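Local structure of spike protein P1 (Pseudoalteromonas phage pm2, 2VVE) at residues V82-F90 with S236-K244; D125-R136 with D188-A199. The protein forms the spike at the fivefold vertices of the virion and binds the host receptor through its C-terminal part. All blocks are in the same frame, centred on the assembly; numbering follows the deposited sequence.

How the interactions relate
Interaction 1 (82-90 with 236-244) brings together the two chain crossings between the jelly roll holding strands 78-81 and 245-253 and the jelly-roll-like domain holding strands 88-91 and 229-236. Interaction 2 (125-136 with 188-199) lies in the latter, with its centre about 13 Å from that of interaction 1. Both use one antiparallel sheet, ordered 88-91, 229-236, 129-137, 189-195. Segment 236-244 meets 125-136 directly: Asp237 OD1 forms a salt bridge with Lys132 NZ at 2.9 Å, Ser236 OG probably hydrogen-bonds Ser130 O at 2.7 Å, and Leu241 CD2 packs 3.5 Å from Phe129 CG. The calcium ligands Ser150, Asp212 and Asp214 belong to neither contact.

Interaction 1: residues V82-F90 with S236-K244; sequences VSDEEIRVF and SDDPLLTVK
Val82 CG2 packs obliquely against the start of the Lys244 side chain, 3.7 Å from its CG. Ser83 lies farther along the same chain, its CB on CG and CD and its OG near CE, while OG also accepts from Glu85 N in an ST turn that shapes the backbone here. Glu85 presents its carbonyl: Lys244 NZ donates to Glu85 O over 2.7 Å, from above the carbonyl plane (45° out of it). The lysine reaches back because its chain bends at chi2 (-57°), and the same ammonium donates to Thr242 O at 2.9 Å, in the carbonyl plane. CA and CB of Ile87 rest against the Thr242 methyl CG2, and its side chain runs side by side with Asp237, CG2 3.9 Å from Asp237 CB. With Arg88 the segment becomes a sheet strand, paired with Ser236 by two backbone bonds as an antiparallel hydrogen-bonded pair. The arginine side chain turns at chi3 (-61°) and lays its guanidinium edge against the carbonyls of Leu241 and Val243: NE donates to Leu241 O over 2.8 Å, NH1 makes a weak bond to Val243 O (3.3 Å), and a water joins NH1 to Lys244 O. Phe90 closes the row, with Arg88 CG over one ring face and Leu241 CD1 at the ring edge, 4.0 Å from CZ; beyond, the ring meets Phe116. Two cations, Arg88 NH1 and Lys244 NZ 4.7 Å apart, thus meet main-chain carbonyls across this link between domains. The partial negative charge on those oxygens would be expected to ease their mutual repulsion.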
loop_
_atom_site.group_PDB
_atom_site.type_symbol
_atom_site.label_atom_id
_atom_site.label_comp_id
_atom_site.label_asym_id
_atom_site.label_seq_id
_atom_site.Cartn_x
_atom_site.Cartn_y
_atom_site.Cartn_z
ATOM N N VAL A 82 -2.955 -17.914 16.759
ATOM C CA VAL A 82 -2.271 -17.710 15.472
ATOM C C VAL A 82 -2.060 -19.015 14.711
ATOM O O VAL A 82 -1.955 -19.017 13.489
ATOM C CB VAL A 82 -0.897 -16.976 15.612
ATOM C CG1 VAL A 82 -1.094 -15.543 16.103
ATOM C CG2 VAL A 82 0.072 -17.756 16.517
ATOM N N SER A 83 -1.992 -20.124 15.443
ATOM C CA SER A 83 -1.553 -21.385 14.845
ATOM C C SER A 83 -1.791 -22.570 15.774
ATOM O O SER A 83 -1.762 -22.415 16.988
ATOM C CB SER A 83 -0.060 -21.299 14.496
ATOM O OG SER A 83 0.411 -22.543 14.034
ATOM N N ASP A 84 -2.024 -23.744 15.189
ATOM C CA ASP A 84 -2.056 -25.004 15.949
ATOM C C ASP A 84 -0.791 -25.850 15.789
ATOM O O ASP A 84 -0.750 -26.991 16.243
ATOM C CB ASP A 84 -3.287 -25.834 15.587
ATOM C CG ASP A 84 -4.571 -25.230 16.106
ATOM O OD1 ASP A 84 -4.603 -24.734 17.263
ATOM O OD2 ASP A 84 -5.557 -25.264 15.349
ATOM N N GLU A 85 0.234 -25.282 15.160
ATOM C CA GLU A 85 1.519 -25.972 14.952
ATOM C C GLU A 85 2.354 -25.946 16.229
ATOM O O GLU A 85 2.764 -24.871 16.674
ATOM C CB GLU A 85 2.305 -25.295 13.820
ATOM C CG GLU A 85 1.813 -25.630 12.416
ATOM C CD GLU A 85 2.097 -27.079 12.032
ATOM O OE1 GLU A 85 3.287 -27.459 11.924
ATOM O OE2 GLU A 85 1.124 -27.838 11.837
ATOM N N GLU A 86 2.616 -27.122 16.804
ATOM C CA GLU A 86 3.359 -27.221 18.064
ATOM C C GLU A 86 4.835 -26.877 17.881
ATOM O O GLU A 86 5.433 -26.198 18.713
ATOM C CB GLU A 86 3.215 -28.617 18.677
ATOM C CG GLU A 86 1.830 -28.870 19.267
ATOM C CD GLU A 86 1.709 -30.242 19.913
ATOM O OE1 GLU A 86 2.637 -30.641 20.654
ATOM O OE2 GLU A 86 0.683 -30.916 19.682
ATOM N N ILE A 87 5.411 -27.350 16.785
ATOM C CA ILE A 87 6.797 -27.015 16.448
ATOM C C ILE A 87 6.887 -26.303 15.088
ATOM O O ILE A 87 5.862 -25.980 14.487
ATOM C CB ILE A 87 7.712 -28.257 16.529
ATOM C CG1 ILE A 87 7.302 -29.316 15.498
ATOM C CG2 ILE A 87 7.685 -28.845 17.950
ATOM C CD1 ILE A 87 8.454 -30.219 15.070
ATOM N N ARG A 88 8.102 -26.034 14.611
ATOM C CA ARG A 88 8.242 -25.423 13.302
ATOM C C ARG A 88 8.730 -26.462 12.320
ATOM O O ARG A 88 9.852 -26.947 12.443
ATOM C CB ARG A 88 9.187 -24.216 13.311
ATOM C CG ARG A 88 9.298 -23.552 11.942
ATOM C CD ARG A 88 9.723 -22.092 11.999
ATOM N NE ARG A 88 8.775 -21.253 12.732
ATOM C CZ ARG A 88 7.641 -20.763 12.231
ATOM N NH1 ARG A 88 6.861 -20.015 12.996
ATOM N NH2 ARG A 88 7.280 -21.015 10.977
ATOM N N VAL A 89 7.879 -26.810 11.358
ATOM C CA VAL A 89 8.285 -27.701 10.275
ATOM C C VAL A 89 8.532 -26.857 9.034
ATOM O O VAL A 89 7.625 -26.176 8.546
ATOM C CB VAL A 89 7.216 -28.786 9.983
ATOM C CG1 VAL A 89 7.656 -29.678 8.811
ATOM C CG2 VAL A 89 6.964 -29.627 11.226
ATOM N N PHE A 90 9.766 -26.896 8.539
ATOM C CA PHE A 90 10.141 -26.077 7.401
ATOM C C PHE A 90 9.723 -26.733 6.100
ATOM O O PHE A 90 9.099 -26.096 5.248
ATOM C CB PHE A 90 11.637 -25.788 7.417
ATOM C CG PHE A 90 12.064 -24.880 8.539
ATOM C CD1 PHE A 90 11.751 -23.529 8.507
ATOM C CD2 PHE A 90 12.777 -25.385 9.626
ATOM C CE1 PHE A 90 12.142 -22.687 9.533
ATOM C CE2 PHE A 90 13.182 -24.542 10.667
ATOM C CZ PHE A 90 12.860 -23.192 10.621
ATOM N N SER A 236 12.395 -27.615 13.608
ATOM C CA SER A 236 13.047 -27.225 14.842
ATOM C C SER A 236 12.035 -27.352 15.971
ATOM O O SER A 236 10.886 -26.951 15.811
ATOM C CB SER A 236 13.549 -25.786 14.745
ATOM O OG SER A 236 14.153 -25.368 15.965
ATOM N N ASP A 237 12.463 -27.921 17.093
ATOM C CA ASP A 237 11.651 -27.893 18.316
ATOM C C ASP A 237 12.270 -26.959 19.355
ATOM O O ASP A 237 11.874 -26.952 20.514
ATOM C CB ASP A 237 11.395 -29.293 18.877
ATOM C CG ASP A 237 12.622 -30.172 18.863
ATOM O OD1 ASP A 237 13.758 -29.653 18.941
ATOM O OD2 ASP A 237 12.439 -31.400 18.770
ATOM N N ASP A 238 13.234 -26.159 18.907
ATOM C CA ASP A 238 13.819 -25.102 19.719
ATOM C C ASP A 238 12.760 -24.022 19.987
ATOM O O ASP A 238 12.198 -23.464 19.039
ATOM C CB ASP A 238 14.996 -24.485 18.970
ATOM C CG ASP A 238 15.827 -23.549 19.836
ATOM O OD1 ASP A 238 15.256 -22.765 20.620
ATOM O OD2 ASP A 238 17.067 -23.590 19.723
ATOM N N PRO A 239 12.511 -23.697 21.275
ATOM C CA PRO A 239 11.504 -22.683 21.640
ATOM C C PRO A 239 11.689 -21.324 20.944
ATOM O O PRO A 239 10.727 -20.567 20.780
ATOM C CB PRO A 239 11.697 -22.522 23.156
ATOM C CG PRO A 239 12.336 -23.792 23.609
ATOM C CD PRO A 239 13.158 -24.296 22.460
ATOM N N LEU A 240 12.917 -21.012 20.538
ATOM C CA LEU A 240 13.172 -19.774 19.787
ATOM C C LEU A 240 12.619 -19.813 18.357
ATOM O O LEU A 240 12.447 -18.772 17.726
ATOM C CB LEU A 240 14.670 -19.490 19.725
ATOM C CG LEU A 240 15.428 -19.258 21.028
ATOM C CD1 LEU A 240 16.920 -19.526 20.797
ATOM C CD2 LEU A 240 15.177 -17.849 21.568
ATOM N N LEU A 241 12.380 -21.015 17.834
ATOM C CA LEU A 241 11.935 -21.174 16.449
ATOM C C LEU A 241 10.501 -21.651 16.351
ATOM O O LEU A 241 9.839 -21.444 15.327
ATOM C CB LEU A 241 12.849 -22.140 15.689
ATOM C CG LEU A 241 14.065 -21.551 14.964
ATOM C CD1 LEU A 241 13.657 -20.813 13.702
ATOM C CD2 LEU A 241 14.843 -20.621 15.878
ATOM N N THR A 242 10.024 -22.302 17.406
ATOM C CA THR A 242 8.651 -22.790 17.421
ATOM C C THR A 242 7.670 -21.634 17.623
ATOM O O THR A 242 6.509 -21.756 17.273
ATOM C CB THR A 242 8.415 -23.888 18.469
ATOM O OG1 THR A 242 8.632 -23.369 19.790
ATOM C CG2 THR A 242 9.365 -25.057 18.228
ATOM N N VAL A 243 8.156 -20.537 18.204
ATOM C CA VAL A 243 7.405 -19.282 18.310
ATOM C C VAL A 243 7.019 -18.838 16.888
ATOM O O VAL A 243 7.827 -18.928 15.961
ATOM C CB VAL A 243 8.246 -18.201 19.074
ATOM C CG1 VAL A 243 9.519 -17.825 18.311
ATOM C CG2 VAL A 243 7.433 -16.957 19.381
ATOM N N LYS A 244 5.774 -18.411 16.716
ATOM C CA LYS A 244 5.242 -18.050 15.394
ATOM C C LYS A 244 5.630 -16.616 15.013
ATOM O O LYS A 244 5.503 -16.191 13.861
ATOM C CB LYS A 244 3.723 -18.238 15.361
ATOM C CG LYS A 244 3.209 -19.572 15.937
ATOM C CD LYS A 244 3.824 -20.790 15.251
ATOM C CE LYS A 244 3.665 -22.037 16.110
ATOM N NZ LYS A 244 4.578 -23.121 15.639
HETATM O O HOH W 1 5.062 -18.023 11.940
#

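Interaction 2: residues D125-R136 with D188-A199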
loop_
_atom_site.group_PDB
_atom_site.type_symbol
_atom_site.label_atom_id
_atom_site.label_comp_id
_atom_site.label_asym_id
_atom_site.label_seq_id
_atom_site.Cartn_x
_atom_site.Cartn_y
_atom_site.Cartn_z
ATOM N N ASP A 125 18.347 -12.225 16.283
ATOM C CA ASP A 125 19.580 -11.750 15.656
ATOM C C ASP A 125 20.814 -12.189 16.444
ATOM O O ASP A 125 21.029 -11.748 17.578
ATOM C CB ASP A 125 19.545 -10.226 15.514
ATOM C CG ASP A 125 20.775 -9.671 14.817
ATOM O OD1 ASP A 125 21.594 -10.469 14.301
ATOM O OD2 ASP A 125 20.917 -8.430 14.796
ATOM N N GLY A 126 21.610 -13.063 15.831
ATOM C CA GLY A 126 22.842 -13.591 16.424
ATOM C C GLY A 126 22.631 -14.505 17.622
ATOM O O GLY A 126 23.530 -14.669 18.448
ATOM N N VAL A 127 21.440 -15.090 17.723
ATOM C CA VAL A 127 21.116 -16.026 18.806
ATOM C C VAL A 127 21.145 -17.463 18.264
ATOM O O VAL A 127 20.412 -17.780 17.326
ATOM C CB VAL A 127 19.728 -15.727 19.437
ATOM C CG1 VAL A 127 19.373 -16.780 20.485
ATOM C CG2 VAL A 127 19.681 -14.324 20.054
ATOM N N PRO A 128 22.001 -18.335 18.839
ATOM C CA PRO A 128 22.082 -19.713 18.333
ATOM C C PRO A 128 20.781 -20.489 18.530
ATOM O O PRO A 128 20.101 -20.331 19.558
ATOM C CB PRO A 128 23.208 -20.342 19.162
ATOM C CG PRO A 128 23.968 -19.164 19.767
ATOM C CD PRO A 128 22.937 -18.095 19.955
ATOM N N PHE A 129 20.447 -21.327 17.553
ATOM C CA PHE A 129 19.235 -22.134 17.615
ATOM C C PHE A 129 19.448 -23.501 16.980
ATOM O O PHE A 129 20.331 -23.672 16.136
ATOM C CB PHE A 129 18.061 -21.408 16.949
ATOM C CG PHE A 129 18.226 -21.211 15.465
ATOM C CD1 PHE A 129 17.757 -22.169 14.569
ATOM C CD2 PHE A 129 18.844 -20.062 14.964
ATOM C CE1 PHE A 129 17.903 -21.995 13.189
ATOM C CE2 PHE A 129 19.000 -19.875 13.589
ATOM C CZ PHE A 129 18.528 -20.843 12.698
ATOM N N SER A 130 18.646 -24.467 17.414
ATOM C CA SER A 130 18.715 -25.837 16.889
ATOM C C SER A 130 17.952 -25.982 15.578
ATOM O O SER A 130 16.766 -25.659 15.503
ATOM C CB SER A 130 18.161 -26.829 17.915
ATOM O OG SER A 130 18.098 -28.143 17.372
ATOM N N LEU A 131 18.644 -26.479 14.553
ATOM C CA LEU A 131 18.012 -26.863 13.296
ATOM C C LEU A 131 18.238 -28.348 13.070
ATOM O O LEU A 131 19.378 -28.827 13.075
ATOM C CB LEU A 131 18.572 -26.043 12.127
ATOM C CG LEU A 131 17.941 -26.179 10.733
ATOM C CD1 LEU A 131 16.462 -25.810 10.736
ATOM C CD2 LEU A 131 18.686 -25.309 9.729
ATOM N N LYS A 132 17.145 -29.070 12.859
ATOM C CA LYS A 132 17.194 -30.519 12.761
ATOM C C LYS A 132 16.586 -31.035 11.472
ATOM O O LYS A 132 15.796 -30.349 10.825
ATOM C CB LYS A 132 16.454 -31.150 13.937
ATOM C CG LYS A 132 17.108 -30.954 15.296
ATOM C CD LYS A 132 16.216 -31.556 16.370
ATOM C CE LYS A 132 16.742 -31.289 17.778
ATOM N NZ LYS A 132 15.758 -31.737 18.825
ATOM N N ALA A 133 16.965 -32.255 11.102
ATOM C CA ALA A 133 16.266 -32.974 10.048
ATOM C C ALA A 133 16.190 -34.453 10.368
ATOM O O ALA A 133 17.139 -35.027 10.923
ATOM C CB ALA A 133 16.935 -32.760 8.701
ATOM N N ARG A 134 15.059 -35.056 10.010
ATOM C CA ARG A 134 14.892 -36.499 10.004
ATOM C C ARG A 134 15.376 -36.976 8.631
ATOM O O ARG A 134 14.839 -36.583 7.584
ATOM C CB ARG A 134 13.421 -36.869 10.263
ATOM C CG ARG A 134 13.107 -38.351 10.130
ATOM C CD ARG A 134 11.635 -38.653 10.388
ATOM N NE ARG A 134 11.406 -40.096 10.369
ATOM C CZ ARG A 134 10.296 -40.689 10.801
ATOM N NH1 ARG A 134 10.195 -42.011 10.749
ATOM N NH2 ARG A 134 9.292 -39.967 11.287
ATOM N N VAL A 135 16.429 -37.786 8.640
ATOM C CA VAL A 135 17.163 -38.085 7.417
ATOM C C VAL A 135 17.154 -39.585 7.146
ATOM O O VAL A 135 17.447 -40.391 8.030
ATOM C CB VAL A 135 18.630 -37.527 7.477
ATOM C CG1 VAL A 135 19.373 -37.851 6.221
ATOM C CG2 VAL A 135 18.638 -36.023 7.676
ATOM N N ARG A 136 16.798 -39.947 5.918
ATOM C CA ARG A 136 16.711 -41.348 5.535
ATOM C C ARG A 136 17.715 -41.659 4.433
ATOM O O ARG A 136 17.657 -41.099 3.331
ATOM C CB ARG A 136 15.283 -41.703 5.091
ATOM C CG ARG A 136 15.086 -43.184 4.730
ATOM C CD ARG A 136 13.640 -43.498 4.477
ATOM N NE ARG A 136 12.835 -43.190 5.652
ATOM C CZ ARG A 136 11.527 -42.968 5.623
ATOM N NH1 ARG A 136 10.864 -43.019 4.473
ATOM N NH2 ARG A 136 10.889 -42.681 6.752
ATOM N N ASP A 188 15.843 -44.093 10.691
ATOM C CA ASP A 188 16.125 -42.720 10.241
ATOM C C ASP A 188 17.058 -42.003 11.215
ATOM O O ASP A 188 16.971 -42.205 12.431
ATOM C CB ASP A 188 14.837 -41.905 10.080
ATOM C CG ASP A 188 14.049 -42.274 8.832
ATOM O OD1 ASP A 188 14.540 -43.072 7.999
ATOM O OD2 ASP A 188 12.921 -41.758 8.686
ATOM N N ASN A 189 17.957 -41.189 10.675
ATOM C CA ASN A 189 18.870 -40.397 11.496
ATOM C C ASN A 189 18.360 -38.992 11.789
ATOM O O ASN A 189 17.453 -38.496 11.125
ATOM C CB ASN A 189 20.245 -40.324 10.836
ATOM C CG ASN A 189 20.912 -41.680 10.730
ATOM O OD1 ASN A 189 20.655 -42.577 11.532
ATOM N ND2 ASN A 189 21.780 -41.834 9.742
ATOM N N THR A 190 18.943 -38.355 12.799
ATOM C CA THR A 190 18.658 -36.954 13.055
ATOM C C THR A 190 19.897 -36.086 12.839
ATOM O O THR A 190 20.900 -36.215 13.547
ATOM C CB THR A 190 18.042 -36.721 14.450
ATOM O OG1 THR A 190 16.814 -37.455 14.553
ATOM C CG2 THR A 190 17.751 -35.234 14.671
ATOM N N LEU A 191 19.817 -35.216 11.841
ATOM C CA LEU A 191 20.814 -34.185 11.646
ATOM C C LEU A 191 20.439 -33.097 12.654
ATOM O O LEU A 191 19.286 -32.678 12.710
ATOM C CB LEU A 191 20.789 -33.697 10.182
ATOM C CG LEU A 191 21.651 -32.505 9.758
ATOM C CD1 LEU A 191 23.140 -32.725 10.002
ATOM C CD2 LEU A 191 21.392 -32.129 8.294
ATOM N N ASP A 192 21.383 -32.687 13.498
ATOM C CA ASP A 192 21.081 -31.707 14.543
ATOM C C ASP A 192 22.257 -30.756 14.685
ATOM O O ASP A 192 23.323 -31.129 15.201
ATOM C CB ASP A 192 20.772 -32.412 15.877
ATOM C CG ASP A 192 20.326 -31.448 16.998
ATOM O OD1 ASP A 192 20.266 -30.201 16.818
ATOM O OD2 ASP A 192 20.009 -31.963 18.086
ATOM N N VAL A 193 22.060 -29.532 14.205
ATOM C CA VAL A 193 23.106 -28.517 14.284
ATOM C C VAL A 193 22.602 -27.272 15.000
ATOM O O VAL A 193 21.414 -26.930 14.931
ATOM C CB VAL A 193 23.670 -28.139 12.870
ATOM C CG1 VAL A 193 24.316 -29.359 12.204
ATOM C CG2 VAL A 193 22.580 -27.536 11.981
ATOM N N MET A 194 23.513 -26.597 15.680
ATOM C CA MET A 194 23.261 -25.254 16.149
ATOM C C MET A 194 23.689 -24.306 15.032
ATOM O O MET A 194 24.759 -24.456 14.448
ATOM C CB MET A 194 24.059 -24.951 17.422
ATOM C CG MET A 194 23.672 -25.788 18.635
ATOM S SD MET A 194 21.931 -25.634 19.086
ATOM C CE MET A 194 21.843 -23.898 19.507
ATOM N N VAL A 195 22.847 -23.325 14.748
ATOM C CA VAL A 195 23.146 -22.318 13.747
ATOM C C VAL A 195 22.951 -20.942 14.362
ATOM O O VAL A 195 22.021 -20.731 15.150
ATOM C CB VAL A 195 22.240 -22.496 12.496
ATOM C CG1 VAL A 195 22.568 -21.474 11.445
ATOM C CG2 VAL A 195 22.416 -23.881 11.915
ATOM N N THR A 196 23.839 -20.014 14.015
ATOM C CA THR A 196 23.753 -18.653 14.515
ATOM C C THR A 196 23.685 -17.697 13.335
ATOM O O THR A 196 24.628 -17.612 12.549
ATOM C CB THR A 196 24.959 -18.298 15.429
ATOM O OG1 THR A 196 24.994 -19.194 16.545
ATOM C CG2 THR A 196 24.847 -16.881 15.936
ATOM N N LEU A 197 22.573 -16.974 13.229
ATOM C CA LEU A 197 22.311 -16.137 12.055
ATOM C C LEU A 197 21.951 -14.695 12.384
ATOM O O LEU A 197 21.281 -14.421 13.370
ATOM C CB LEU A 197 21.186 -16.743 11.213
ATOM C CG LEU A 197 21.356 -18.176 10.686
ATOM C CD1 LEU A 197 20.074 -18.660 10.017
ATOM C CD2 LEU A 197 22.560 -18.328 9.747
ATOM N N SER A 198 22.392 -13.784 11.520
ATOM C CA SER A 198 21.974 -12.389 11.574
ATOM C C SER A 198 20.499 -12.265 11.218
ATOM O O SER A 198 19.948 -13.118 10.509
ATOM C CB SER A 198 22.810 -11.564 10.596
ATOM O OG SER A 198 22.779 -12.152 9.313
ATOM N N ALA A 199 19.865 -11.203 11.713
ATOM C CA ALA A 199 18.466 -10.925 11.408
ATOM C C ALA A 199 18.280 -10.843 9.902
ATOM O O ALA A 199 19.173 -10.390 9.174
ATOM C CB ALA A 199 18.012 -9.632 12.072
HETATM O O HOH W 2 20.332 -16.998 14.726
#
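Asp188 takes three bonds from two arginines. Arg136 grips it side-on, NE to OD1 at 2.9 Å and NH2 to OD2 at 3.0 Å, each on a syn lone pair; guanidinium and carboxylate are nearly coplanar, 27° apart. Arg134, extended from CG to NE, uses the remaining anti lone pair of OD2, its NE 2.8 Å away, with its guanidinium plane turned 70° from the carboxylate. At the other end of the strands, Val195 CB sits over one face of the Phe129 ring, offset toward the rim, and Leu197 CD1 meets the ring edge 3.8 Å from CZ. With CG set between the backbone N and the carbonyl carbon (chi1 66°), the ring lies alongside Val195 and reaches Leu197. Between these ends, 129-136 and 189-195 pair as antiparallel strands of a jelly-roll-like domain, with 189-195 outermost in its sheet. Leu131 N donates to Val193 O at 2.8 Å, almost straight; the return bond from Val193 N to Leu131 O is as straight at the hydrogen but comes in tilted from the carbonyl plane. On the face of Ser130 and Lys132, the lysine runs alongside Asp192, CE 3.3 Å from OD2, while its ammonium pairs with Asp237. Bent at chi2 and chi3, Met194 lays its CE over the Pro128-Phe129 backbone, beside Pro128 CB. In the second shell, Phe157 of strand 151-160 packs on Leu131, Ala133, Leu191 and Val193, and Asp185 O holds Arg134 NH1.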